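Local structure of (R)-specific secondary-alkylsulfatase (Pseudomonas sp., 4AXH) at residues V82-G87 and T252-A257; I147-T152 and G186-I191. The protein hydrolyses (R)-secondary alkyl sulfates to (S)-alcohols and sulfate with inversion of configuration, as a zinc-dependent homodimeric enzyme. All blocks are in the same frame, centred on the assembly; numbering follows the deposited sequence.

Contact 1: residues V82-G87 and T252-A257; sequences VVWDMG and TTATNA
Val83 and Thr255 meet through their backbones. Thr255 N donates to Val83 O at 2.9 Å. The bond is nearly straight (174°). A weak bond runs from Asn256 ND2 to Val82 O at 3.4 Å. Thr255 CG2 rests against this same Val82 O. The isopropyl group of Val83 packs against the loop. Its CG1 is anti to the backbone N (chi1 167°) and touches Ala257 CB at 3.7 Å, while CG2 leans on Asn256 O. The Trp84 ring is approached at its edge, near the ring plane. Thr252 O lies 3.1 Å from Trp84 CZ3, with Trp84 CH2 also near it. The other edge of the indole is held from outside, since NE1 donates to Gly129 O. Outside the two segments, Tyr535 OH bonds both Thr255 OG1 and Asn256 N. Val83 and Trp84 both pair with Ile75 of strand 74-76, and this is a classic beta bulge. The contact thus joins a bulged edge of a two-stranded antiparallel hairpin to the irregular loop between helix 222-233 and strand 266-268 of the metallo-beta-lactamase domain.

Contact 2: residues I147-T152 and G186-I191; sequences IDTLTT and GGARGI
Residues 149-152 run beside Gly186 and Gly187 in close backbone contact, with Thr152 and Gly187 only 4.1 Å apart between their CA atoms. Gly187 N donates to Leu150 O at 3.1 Å. The bond is bent (136°), and the donor stands well above the carbonyl plane. Two CA-H...O contacts add to it: Gly186 CA to Thr151 O at 3.2 Å, and Gly187 CA to Thr152 O. The two glycines let the backbones come close, with Gly187 CA 3.1 Å from Thr149 O. Thr149 is the main side chain here. Its CB and CG2 lie over Ala188, with CG2 3.9 Å from Ala188 CA. Its chi1 of 65° turns OG1 back toward the main chain, where it bonds His184 O. Further along, Thr149 CG2 and Ile191 CD1 make a looser apolar touch at 4.4 Å. Thr152 is the N-cap residue of helix 153-164, and its OG1 bonds Thr155 OG1. Asp148 OD2 bonds ND1 of His184, a zinc ligand, and so can orient it as a second-shell residue. This is the packing of a post-strand loop against the chain that follows the HxHxDH zinc motif of the metallo-beta-lactamase fold.

In the fold
The centres of the two contacts lie 15 Å apart, and they touch directly. Thr152 CG2 of contact 2 packs on Ala257 CB of contact 1 at 3.4 Å and on Ala254 CB. Along the chain the order is 82-87, 147-152, 186-191, 252-257, so both segments of contact 2 fall between those of contact 1. Helix 153-164 starts right after 147-152, and its first turn also touches Val83 and Ala257. Contact 2 sits beside the zinc ligands Asp183 and His184, whereas Thr253 of contact 1 lies about 7 Å from the sulfate-binding Gln232 and Tyr417, between side chains. Together they form connected packing beside the active site.

Contact 1: residues V82-G87 and T252-A257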
loop_
_atom_site.group_PDB
_atom_site.type_symbol
_atom_site.label_atom_id
_atom_site.label_comp_id
_atom_site.label_asym_id
_atom_site.label_seq_id
_atom_site.Cartn_x
_atom_site.Cartn_y
_atom_site.Cartn_z
ATOM N N VAL A 82 -25.854 -25.051 -12.924
ATOM C CA VAL A 82 -24.457 -25.496 -12.851
ATOM C C VAL A 82 -23.634 -24.539 -11.993
ATOM O O VAL A 82 -23.690 -23.327 -12.203
ATOM C CB VAL A 82 -23.812 -25.758 -14.250
ATOM C CG1 VAL A 82 -22.526 -26.570 -14.118
ATOM C CG2 VAL A 82 -24.778 -26.480 -15.178
ATOM N N VAL A 83 -22.912 -25.109 -11.010
ATOM C CA VAL A 83 -22.044 -24.425 -10.048
ATOM C C VAL A 83 -20.576 -24.600 -10.463
ATOM O O VAL A 83 -19.799 -23.642 -10.386
ATOM C CB VAL A 83 -22.304 -24.946 -8.589
ATOM C CG1 VAL A 83 -21.222 -24.510 -7.602
ATOM C CG2 VAL A 83 -23.654 -24.491 -8.095
ATOM N N TRP A 84 -20.211 -25.851 -10.848
ATOM C CA TRP A 84 -18.872 -26.261 -11.212
ATOM C C TRP A 84 -18.953 -27.272 -12.336
ATOM O O TRP A 84 -19.618 -28.301 -12.186
ATOM C CB TRP A 84 -18.189 -26.913 -10.000
ATOM C CG TRP A 84 -16.707 -27.109 -10.166
ATOM C CD1 TRP A 84 -16.047 -28.286 -10.381
ATOM C CD2 TRP A 84 -15.702 -26.081 -10.134
ATOM N NE1 TRP A 84 -14.685 -28.055 -10.467
ATOM C CE2 TRP A 84 -14.449 -26.711 -10.320
ATOM C CE3 TRP A 84 -15.741 -24.688 -9.960
ATOM C CZ2 TRP A 84 -13.250 -26.002 -10.284
ATOM C CZ3 TRP A 84 -14.550 -23.983 -9.954
ATOM C CH2 TRP A 84 -13.325 -24.634 -10.099
ATOM N N ASP A 85 -18.260 -26.991 -13.451
ATOM C CA ASP A 85 -18.233 -27.841 -14.642
ATOM C C ASP A 85 -16.795 -28.076 -15.098
ATOM O O ASP A 85 -16.113 -27.139 -15.515
ATOM C CB ASP A 85 -19.079 -27.201 -15.776
ATOM C CG ASP A 85 -19.551 -28.143 -16.877
ATOM O OD1 ASP A 85 -19.118 -29.335 -16.879
ATOM O OD2 ASP A 85 -20.347 -27.686 -17.747
ATOM N N MET A 86 -16.333 -29.319 -14.974
ATOM C CA MET A 86 -14.991 -29.743 -15.387
ATOM C C MET A 86 -15.004 -30.234 -16.848
ATOM O O MET A 86 -13.991 -30.118 -17.533
ATOM C CB MET A 86 -14.448 -30.831 -14.453
ATOM C CG MET A 86 -13.729 -30.270 -13.258
ATOM S SD MET A 86 -12.181 -29.387 -13.649
ATOM C CE MET A 86 -11.259 -30.724 -14.350
ATOM N N GLY A 87 -16.164 -30.722 -17.308
ATOM C CA GLY A 87 -16.396 -31.189 -18.666
ATOM C C GLY A 87 -16.182 -30.121 -19.724
ATOM O O GLY A 87 -15.951 -30.457 -20.888
ATOM N N THR A 252 -11.512 -21.872 -12.702
ATOM C CA THR A 252 -12.358 -20.660 -12.717
ATOM C C THR A 252 -13.042 -20.557 -11.357
ATOM O O THR A 252 -12.866 -21.465 -10.534
ATOM C CB THR A 252 -13.447 -20.760 -13.857
ATOM O OG1 THR A 252 -14.293 -19.578 -13.877
ATOM C CG2 THR A 252 -14.287 -22.042 -13.765
ATOM N N THR A 253 -13.840 -19.487 -11.135
ATOM C CA THR A 253 -14.614 -19.347 -9.902
ATOM C C THR A 253 -15.941 -20.071 -9.993
ATOM O O THR A 253 -16.516 -20.228 -11.078
ATOM C CB THR A 253 -14.798 -17.869 -9.439
ATOM O OG1 THR A 253 -15.390 -17.073 -10.477
ATOM C CG2 THR A 253 -13.494 -17.239 -8.914
ATOM N N ALA A 254 -16.432 -20.508 -8.827
ATOM C CA ALA A 254 -17.704 -21.208 -8.699
ATOM C C ALA A 254 -18.833 -20.240 -9.046
ATOM O O ALA A 254 -18.793 -19.052 -8.697
ATOM C CB ALA A 254 -17.867 -21.763 -7.296
ATOM N N THR A 255 -19.812 -20.756 -9.785
ATOM C CA THR A 255 -20.957 -20.004 -10.264
ATOM C C THR A 255 -22.278 -20.397 -9.583
ATOM O O THR A 255 -22.457 -21.552 -9.214
ATOM C CB THR A 255 -20.982 -20.039 -11.811
ATOM O OG1 THR A 255 -22.037 -19.220 -12.266
ATOM C CG2 THR A 255 -21.148 -21.447 -12.388
ATOM N N ASN A 256 -23.197 -19.427 -9.421
ATOM C CA ASN A 256 -24.551 -19.606 -8.882
ATOM C C ASN A 256 -24.592 -20.398 -7.550
ATOM O O ASN A 256 -25.497 -21.218 -7.322
ATOM C CB ASN A 256 -25.450 -20.270 -9.958
ATOM C CG ASN A 256 -25.467 -19.562 -11.288
ATOM O OD1 ASN A 256 -25.966 -18.443 -11.399
ATOM N ND2 ASN A 256 -24.923 -20.207 -12.330
ATOM N N ALA A 257 -23.636 -20.132 -6.656
ATOM C CA ALA A 257 -23.569 -20.908 -5.427
ATOM C C ALA A 257 -23.718 -20.145 -4.110
ATOM O O ALA A 257 -23.875 -18.914 -4.100
ATOM C CB ALA A 257 -22.322 -21.748 -5.438
#

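Contact 2: residues I147-T152 and G186-I191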
loop_
_atom_site.group_PDB
_atom_site.type_symbol
_atom_site.label_atom_id
_atom_site.label_comp_id
_atom_site.label_asym_id
_atom_site.label_seq_id
_atom_site.Cartn_x
_atom_site.Cartn_y
_atom_site.Cartn_z
ATOM N N ILE A 147 -9.262 -29.941 6.832
ATOM C CA ILE A 147 -8.559 -28.670 6.689
ATOM C C ILE A 147 -9.149 -28.030 5.459
ATOM O O ILE A 147 -9.053 -28.584 4.368
ATOM C CB ILE A 147 -7.005 -28.568 6.924
ATOM C CG1 ILE A 147 -6.322 -27.609 5.961
ATOM C CG2 ILE A 147 -6.252 -29.905 7.076
ATOM C CD1 ILE A 147 -6.411 -26.217 6.388
ATOM N N ASP A 148 -9.947 -26.975 5.715
ATOM C CA ASP A 148 -10.744 -26.159 4.814
ATOM C C ASP A 148 -12.050 -26.787 4.364
ATOM O O ASP A 148 -12.236 -28.016 4.439
ATOM C CB ASP A 148 -9.924 -25.476 3.712
ATOM C CG ASP A 148 -8.924 -24.499 4.280
ATOM O OD1 ASP A 148 -9.092 -24.092 5.445
ATOM O OD2 ASP A 148 -7.952 -24.169 3.576
ATOM N N THR A 149 -12.994 -25.921 3.936
ATOM C CA THR A 149 -14.346 -26.339 3.572
ATOM C C THR A 149 -14.782 -25.866 2.169
ATOM O O THR A 149 -15.986 -25.745 1.902
ATOM C CB THR A 149 -15.292 -25.810 4.651
ATOM O OG1 THR A 149 -15.256 -24.392 4.590
ATOM C CG2 THR A 149 -14.922 -26.275 6.061
ATOM N N LEU A 150 -13.798 -25.599 1.278
ATOM C CA LEU A 150 -13.996 -25.099 -0.083
ATOM C C LEU A 150 -14.736 -23.717 -0.100
ATOM O O LEU A 150 -14.929 -23.113 0.962
ATOM C CB LEU A 150 -14.651 -26.157 -0.998
ATOM C CG LEU A 150 -14.054 -27.586 -1.052
ATOM C CD1 LEU A 150 -14.821 -28.458 -2.026
ATOM C CD2 LEU A 150 -12.587 -27.577 -1.439
ATOM N N THR A 151 -15.120 -23.220 -1.301
ATOM C CA THR A 151 -15.738 -21.906 -1.517
ATOM C C THR A 151 -17.245 -21.889 -1.271
ATOM O O THR A 151 -17.784 -20.863 -0.842
ATOM C CB THR A 151 -15.472 -21.444 -2.983
ATOM O OG1 THR A 151 -14.146 -21.771 -3.359
ATOM C CG2 THR A 151 -15.681 -19.989 -3.187
ATOM N N THR A 152 -17.938 -22.968 -1.659
ATOM C CA THR A 152 -19.386 -23.024 -1.607
ATOM C C THR A 152 -19.919 -24.256 -0.907
ATOM O O THR A 152 -19.243 -25.284 -0.843
ATOM C CB THR A 152 -19.950 -22.885 -3.012
ATOM O OG1 THR A 152 -19.767 -24.113 -3.724
ATOM C CG2 THR A 152 -19.319 -21.729 -3.793
ATOM N N GLY A 186 -15.923 -20.857 3.011
ATOM C CA GLY A 186 -17.183 -20.673 2.297
ATOM C C GLY A 186 -18.202 -21.776 2.279
ATOM O O GLY A 186 -19.389 -21.499 2.167
ATOM N N GLY A 187 -17.751 -23.017 2.342
ATOM C CA GLY A 187 -18.634 -24.175 2.298
ATOM C C GLY A 187 -18.865 -24.891 3.603
ATOM O O GLY A 187 -19.500 -25.952 3.607
ATOM N N ALA A 188 -18.405 -24.300 4.724
ATOM C CA ALA A 188 -18.593 -24.855 6.064
ATOM C C ALA A 188 -20.060 -25.277 6.383
ATOM O O ALA A 188 -20.266 -26.467 6.658
ATOM C CB ALA A 188 -18.057 -23.894 7.103
ATOM N N ARG A 189 -21.070 -24.372 6.230
ATOM C CA ARG A 189 -22.501 -24.674 6.492
ATOM C C ARG A 189 -23.143 -25.742 5.615
ATOM O O ARG A 189 -24.238 -26.208 5.917
ATOM C CB ARG A 189 -23.381 -23.406 6.549
ATOM C CG ARG A 189 -24.163 -23.251 7.865
ATOM C CD ARG A 189 -24.998 -21.988 7.893
ATOM N NE ARG A 189 -24.237 -20.787 8.255
ATOM C CZ ARG A 189 -24.024 -19.716 7.470
ATOM N NH1 ARG A 189 -24.527 -19.670 6.233
ATOM N NH2 ARG A 189 -23.337 -18.674 7.929
ATOM N N GLY A 190 -22.451 -26.155 4.555
ATOM C CA GLY A 190 -22.957 -27.187 3.654
ATOM C C GLY A 190 -22.640 -28.571 4.163
ATOM O O GLY A 190 -23.283 -29.551 3.758
ATOM N N ILE A 191 -21.667 -28.668 5.076
ATOM C CA ILE A 191 -21.248 -29.961 5.646
ATOM C C ILE A 191 -21.306 -30.041 7.196
ATOM O O ILE A 191 -21.371 -31.150 7.744
ATOM C CB ILE A 191 -19.901 -30.451 5.055
ATOM C CG1 ILE A 191 -18.786 -29.381 5.280
ATOM C CG2 ILE A 191 -20.094 -30.809 3.565
ATOM C CD1 ILE A 191 -17.443 -29.759 4.983
#